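Genome polyprotein (Chicken sicinivirus JSY, PDB 6QWT) supplies, through this C-terminal piece (3Dpol), the RNA-dependent RNA polymerase that probably copies the viral RNA genome. Local coordinates at residues Ile104-Ser109 and Asn119-Phe124; Gln108-Pro113 and Ala178-Ile183. One frame throughout, in Å; residues are numbered along the deposited sequence.

Both contacts use the irregular chain that leaves strand 101-102. Interaction 1 closes the short loop from 104-109 to 119-124, with nine residues between its segments. Interaction 2 starts inside that loop, at 108-113, and reaches forward past strand 124-126, helix 136-147 and strand 152-157 to 178-183, where strand 174-177 gives way to helix 180-189. The two closures therefore cross along the sequence, sharing Gln108 and Ser109. In space their centres lie about 9 Å apart, and Arg120 of the first packs on Ile180 and Ile183 of the second. Together they tie the loop between strands 101-102 and 124-126 to itself and to the start of helix 180-189.

Interaction 1 of 2, residues Ile104-Ser109 and Asn119-Phe124; sequences IDMNQS and NRRSLF
Arg120 reaches across to the backbone of the facing segment: its chain, extended from CG to NE, carries the guanidinium to the carbonyls of Asp105 and Ser109. Its NH1 donates to Asp105 O at 2.7 Å, with an N-H...O angle of 138°, and that oxygen lies somewhat out of the guanidinium plane. NE makes a weak bond to Ser109 O, 2.9 Å away. Two waters sit at the edge of the guanidinium, in its plane: one links NH1 to Asp105 N, the other joins NH2 to Ser109 O at 2.9 Å from NH2. The carboxylate of Asp105 stays apart, its OD2 being 5.8 Å from Arg120 NH1, and instead accepts from Asn107 N in an Asx turn within the type I turn 105-108. Backbone oxygens and water thus meet this buried cation.

Van der Waals packing completes the contact. Gln108 CB covers one face of the guanidinium, offset toward its rim and 3.7 Å from NH1. Met106, bent at both chi2 and chi3, lays CG against Arg121, 3.7 Å from its CA, and brings SD obliquely to the Phe124 ring, 3.5 Å from CD2, a Met-aromatic contact. Ile104 makes an apolar contact from the opposite direction to the phenyl, its CD1 lying 3.7 Å from Phe124 CZ.

The loop probably belongs to the fingers, as in other picornaviral polymerases. Around it, Tyr132 of strand 132-134 touches Met106, Arg121 and Phe124. Leu138 of helix 136-147 packs on Phe124, while Ile180 and Ile183 of helix 180-189 pack against Arg120.

Interaction 2 of 2, residues Gln108-Pro113 and Ala178-Ile183; sequences QSAGYP and APIHAI
A chi1 of 180° turns CG1 of Ile180 away from its own N and puts CG2 between N and the carbonyl carbon, where it meets Ala110 O at 3.4 Å; one residue on from Ala110, Gly111 takes a positive phi of 77° and brings its bare CA to 3.9 Å from Pro179 CA. The sequence Ser-Ala-Gly-Tyr-Pro here fits motif G of picornaviral polymerases, a loop associated in relatives with the entry of template RNA, and it rests on the N-terminal end of helix 180-189.

Pro179 occupies the N-cap position, and the first helical amide is taken up from outside the helix: Ile180 N donates to Ala110 O at 2.9 Å, approaching from above the carbonyl plane with an N-H...O angle of 145°. With no side chain, Gly111 lets the two backbones come close at Pro179. An ST turn, in which Ser109 OG accepts from Gly111 N at 3.1 Å, shapes the loop just before this point.

Beyond the glycine, Tyr112 O meets Pro179 CB at 3.1 Å and lies near the plane of the His181 ring, off its edge by CE1. The imidazole is positioned by Trp114, whose NE1 is hydrogen-bonded to His181 ND1, and Tyr112 OH is hydrogen-bonded to Pro11 O. The water that donates to Ser109 O also bridges to the other segment, donating to Ala178 O, 2.8 Å away.

Interaction 1 of 2, residues Ile104-Ser109 and Asn119-Phe124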
loop_
_atom_site.group_PDB
_atom_site.type_symbol
_atom_site.label_atom_id
_atom_site.label_comp_id
_atom_site.label_asym_id
_atom_site.label_seq_id
_atom_site.Cartn_x
_atom_site.Cartn_y
_atom_site.Cartn_z
ATOM N N ILE A 104 14.767 0.762 -9.226
ATOM C CA ILE A 104 13.595 1.610 -9.397
ATOM C C ILE A 104 12.886 1.269 -10.703
ATOM O O ILE A 104 13.487 0.757 -11.657
ATOM C CB ILE A 104 13.983 3.100 -9.356
ATOM C CG1 ILE A 104 14.997 3.422 -10.454
ATOM C CG2 ILE A 104 14.530 3.479 -7.988
ATOM C CD1 ILE A 104 15.301 4.896 -10.581
ATOM N N ASP A 105 11.587 1.554 -10.742
ATOM C CA ASP A 105 10.789 1.392 -11.952
ATOM C C ASP A 105 11.017 2.604 -12.846
ATOM O O ASP A 105 10.585 3.714 -12.521
ATOM C CB ASP A 105 9.313 1.240 -11.593
ATOM C CG ASP A 105 8.477 0.746 -12.755
ATOM O OD1 ASP A 105 7.492 0.022 -12.505
ATOM O OD2 ASP A 105 8.799 1.079 -13.916
ATOM N N MET A 106 11.694 2.396 -13.977
ATOM C CA MET A 106 12.001 3.501 -14.876
ATOM C C MET A 106 10.776 4.017 -15.623
ATOM O O MET A 106 10.865 5.066 -16.270
ATOM C CB MET A 106 13.078 3.073 -15.874
ATOM C CG MET A 106 14.089 4.159 -16.208
ATOM S SD MET A 106 15.019 4.752 -14.778
ATOM C CE MET A 106 15.841 3.251 -14.247
ATOM N N ASN A 107 9.644 3.320 -15.543
ATOM C CA ASN A 107 8.439 3.732 -16.245
ATOM C C ASN A 107 7.505 4.580 -15.393
ATOM O O ASN A 107 6.521 5.108 -15.921
ATOM C CB ASN A 107 7.681 2.503 -16.756
ATOM C CG ASN A 107 8.387 1.830 -17.910
ATOM O OD1 ASN A 107 8.907 2.496 -18.806
ATOM N ND2 ASN A 107 8.417 0.503 -17.894
ATOM N N GLN A 108 7.781 4.724 -14.101
ATOM C CA GLN A 108 6.935 5.550 -13.258
ATOM C C GLN A 108 7.284 7.026 -13.445
ATOM O O GLN A 108 8.302 7.384 -14.044
ATOM C CB GLN A 108 7.068 5.133 -11.795
ATOM C CG GLN A 108 6.293 3.872 -11.447
ATOM C CD GLN A 108 6.364 3.530 -9.971
ATOM O OE1 GLN A 108 6.850 2.464 -9.591
ATOM N NE2 GLN A 108 5.874 4.434 -9.128
ATOM N N SER A 109 6.412 7.888 -12.929
ATOM C CA SER A 109 6.602 9.324 -13.080
ATOM C C SER A 109 7.873 9.782 -12.374
ATOM O O SER A 109 8.295 9.210 -11.366
ATOM C CB SER A 109 5.401 10.084 -12.522
ATOM O OG SER A 109 5.636 11.483 -12.546
ATOM N N ASN A 119 10.634 12.584 -18.389
ATOM C CA ASN A 119 10.256 11.325 -17.772
ATOM C C ASN A 119 11.449 10.759 -17.003
ATOM O O ASN A 119 12.536 11.342 -16.971
ATOM C CB ASN A 119 9.726 10.344 -18.823
ATOM C CG ASN A 119 10.800 9.865 -19.787
ATOM O OD1 ASN A 119 11.907 10.402 -19.833
ATOM N ND2 ASN A 119 10.473 8.841 -20.567
ATOM N N ARG A 120 11.241 9.602 -16.369
ATOM C CA ARG A 120 12.257 9.062 -15.470
ATOM C C ARG A 120 13.485 8.590 -16.236
ATOM O O ARG A 120 14.621 8.883 -15.842
ATOM C CB ARG A 120 11.668 7.923 -14.639
ATOM C CG ARG A 120 11.442 8.287 -13.183
ATOM C CD ARG A 120 11.201 7.058 -12.324
ATOM N NE ARG A 120 10.545 7.416 -11.072
ATOM C CZ ARG A 120 10.219 6.547 -10.123
ATOM N NH1 ARG A 120 10.485 5.259 -10.281
ATOM N NH2 ARG A 120 9.624 6.967 -9.016
ATOM N N ARG A 121 13.277 7.864 -17.340
ATOM C CA ARG A 121 14.395 7.282 -18.079
ATOM C C ARG A 121 15.348 8.350 -18.608
ATOM O O ARG A 121 16.553 8.098 -18.732
ATOM C CB ARG A 121 13.863 6.419 -19.228
ATOM C CG ARG A 121 14.937 5.793 -20.108
ATOM C CD ARG A 121 15.891 4.921 -19.303
ATOM N NE ARG A 121 16.999 4.419 -20.113
ATOM C CZ ARG A 121 18.142 5.071 -20.301
ATOM N NH1 ARG A 121 18.333 6.257 -19.736
ATOM N NH2 ARG A 121 19.096 4.541 -21.055
ATOM N N SER A 122 14.839 9.547 -18.905
ATOM C CA SER A 122 15.677 10.596 -19.475
ATOM C C SER A 122 16.762 11.071 -18.519
ATOM O O SER A 122 17.781 11.597 -18.977
ATOM C CB SER A 122 14.814 11.786 -19.895
ATOM O OG SER A 122 13.901 11.416 -20.915
ATOM N N LEU A 123 16.575 10.899 -17.213
ATOM C CA LEU A 123 17.499 11.430 -16.221
ATOM C C LEU A 123 18.672 10.504 -15.924
ATOM O O LEU A 123 19.501 10.840 -15.072
ATOM C CB LEU A 123 16.747 11.739 -14.923
ATOM C CG LEU A 123 15.561 12.689 -15.071
ATOM C CD1 LEU A 123 14.609 12.555 -13.895
ATOM C CD2 LEU A 123 16.055 14.118 -15.209
ATOM N N PHE A 124 18.773 9.361 -16.603
ATOM C CA PHE A 124 19.820 8.387 -16.326
ATOM C C PHE A 124 20.580 8.039 -17.598
ATOM O O PHE A 124 20.016 8.013 -18.697
ATOM C CB PHE A 124 19.248 7.100 -15.709
ATOM C CG PHE A 124 18.505 7.320 -14.422
ATOM C CD1 PHE A 124 19.172 7.282 -13.207
ATOM C CD2 PHE A 124 17.141 7.558 -14.427
ATOM C CE1 PHE A 124 18.489 7.483 -12.021
ATOM C CE2 PHE A 124 16.454 7.757 -13.246
ATOM C CZ PHE A 124 17.128 7.719 -12.042
HETATM O O HOH W 1 10.343 3.102 -8.289
HETATM O O HOH W 2 10.802 6.745 -18.009
HETATM O O HOH W 3 9.308 9.852 -8.875
#

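Interaction 2 of 2, residues Gln108-Pro113 and Ala178-Ile183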
loop_
_atom_site.group_PDB
_atom_site.type_symbol
_atom_site.label_atom_id
_atom_site.label_comp_id
_atom_site.label_asym_id
_atom_site.label_seq_id
_atom_site.Cartn_x
_atom_site.Cartn_y
_atom_site.Cartn_z
ATOM N N GLN A 108 7.781 4.724 -14.101
ATOM C CA GLN A 108 6.935 5.550 -13.258
ATOM C C GLN A 108 7.284 7.026 -13.445
ATOM O O GLN A 108 8.302 7.384 -14.044
ATOM C CB GLN A 108 7.068 5.133 -11.795
ATOM C CG GLN A 108 6.293 3.872 -11.447
ATOM C CD GLN A 108 6.364 3.530 -9.971
ATOM O OE1 GLN A 108 6.850 2.464 -9.591
ATOM N NE2 GLN A 108 5.874 4.434 -9.128
ATOM N N SER A 109 6.412 7.888 -12.929
ATOM C CA SER A 109 6.602 9.324 -13.080
ATOM C C SER A 109 7.873 9.782 -12.374
ATOM O O SER A 109 8.295 9.210 -11.366
ATOM C CB SER A 109 5.401 10.084 -12.522
ATOM O OG SER A 109 5.636 11.483 -12.546
ATOM N N ALA A 110 8.489 10.829 -12.921
ATOM C CA ALA A 110 9.671 11.411 -12.303
ATOM C C ALA A 110 9.330 12.385 -11.183
ATOM O O ALA A 110 10.230 12.781 -10.433
ATOM C CB ALA A 110 10.525 12.113 -13.359
ATOM N N GLY A 111 8.063 12.773 -11.048
ATOM C CA GLY A 111 7.653 13.663 -9.984
ATOM C C GLY A 111 8.029 15.107 -10.249
ATOM O O GLY A 111 8.694 15.451 -11.227
ATOM N N TYR A 112 7.588 15.970 -9.333
ATOM C CA TYR A 112 7.781 17.408 -9.461
ATOM C C TYR A 112 9.195 17.802 -9.028
ATOM O O TYR A 112 9.679 17.331 -7.997
ATOM C CB TYR A 112 6.755 18.158 -8.614
ATOM C CG TYR A 112 6.614 19.604 -9.002
ATOM C CD1 TYR A 112 5.800 19.979 -10.063
ATOM C CD2 TYR A 112 7.310 20.596 -8.324
ATOM C CE1 TYR A 112 5.678 21.302 -10.433
ATOM C CE2 TYR A 112 7.193 21.920 -8.685
ATOM C CZ TYR A 112 6.376 22.267 -9.741
ATOM O OH TYR A 112 6.255 23.584 -10.102
ATOM N N PRO A 113 9.875 18.684 -9.784
ATOM C CA PRO A 113 9.373 19.343 -10.996
ATOM C C PRO A 113 9.734 18.632 -12.300
ATOM O O PRO A 113 9.406 19.151 -13.367
ATOM C CB PRO A 113 10.054 20.712 -10.935
ATOM C CG PRO A 113 11.392 20.402 -10.330
ATOM C CD PRO A 113 11.178 19.240 -9.370
ATOM N N ALA A 178 6.043 10.931 -4.944
ATOM C CA ALA A 178 7.217 11.699 -4.569
ATOM C C ALA A 178 8.140 11.867 -5.774
ATOM O O ALA A 178 8.106 11.065 -6.711
ATOM C CB ALA A 178 7.954 11.006 -3.426
ATOM N N PRO A 179 8.969 12.908 -5.781
ATOM C CA PRO A 179 9.894 13.099 -6.903
ATOM C C PRO A 179 11.049 12.107 -6.855
ATOM O O PRO A 179 11.384 11.544 -5.810
ATOM C CB PRO A 179 10.386 14.539 -6.725
ATOM C CG PRO A 179 10.204 14.828 -5.276
ATOM C CD PRO A 179 9.020 14.022 -4.818
ATOM N N ILE A 180 11.671 11.915 -8.023
ATOM C CA ILE A 180 12.666 10.856 -8.188
ATOM C C ILE A 180 13.879 11.095 -7.288
ATOM O O ILE A 180 14.465 10.147 -6.751
ATOM C CB ILE A 180 13.066 10.722 -9.672
ATOM C CG1 ILE A 180 14.116 9.622 -9.856
ATOM C CG2 ILE A 180 13.561 12.056 -10.231
ATOM C CD1 ILE A 180 13.633 8.240 -9.457
ATOM N N HIS A 181 14.270 12.358 -7.097
ATOM C CA HIS A 181 15.431 12.625 -6.251
ATOM C C HIS A 181 15.119 12.387 -4.778
ATOM O O HIS A 181 16.010 11.998 -4.016
ATOM C CB HIS A 181 15.949 14.051 -6.472
ATOM C CG HIS A 181 14.975 15.127 -6.100
ATOM N ND1 HIS A 181 13.844 15.401 -6.840
ATOM C CD2 HIS A 181 14.980 16.019 -5.080
ATOM C CE1 HIS A 181 13.187 16.404 -6.286
ATOM N NE2 HIS A 181 13.854 16.796 -5.215
ATOM N N ALA A 182 13.868 12.602 -4.359
ATOM C CA ALA A 182 13.487 12.267 -2.990
ATOM C C ALA A 182 13.368 10.762 -2.799
ATOM O O ALA A 182 13.616 10.253 -1.698
ATOM C CB ALA A 182 12.172 12.951 -2.622
ATOM N N ILE A 183 12.995 10.035 -3.852
ATOM C CA ILE A 183 12.862 8.587 -3.741
ATOM C C ILE A 183 14.232 7.932 -3.622
ATOM O O ILE A 183 14.435 7.033 -2.796
ATOM C CB ILE A 183 12.061 8.040 -4.936
ATOM C CG1 ILE A 183 10.562 8.180 -4.666
ATOM C CG2 ILE A 183 12.423 6.589 -5.217
ATOM C CD1 ILE A 183 9.738 8.358 -5.911
HETATM O O HOH W 3 9.308 9.852 -8.875
#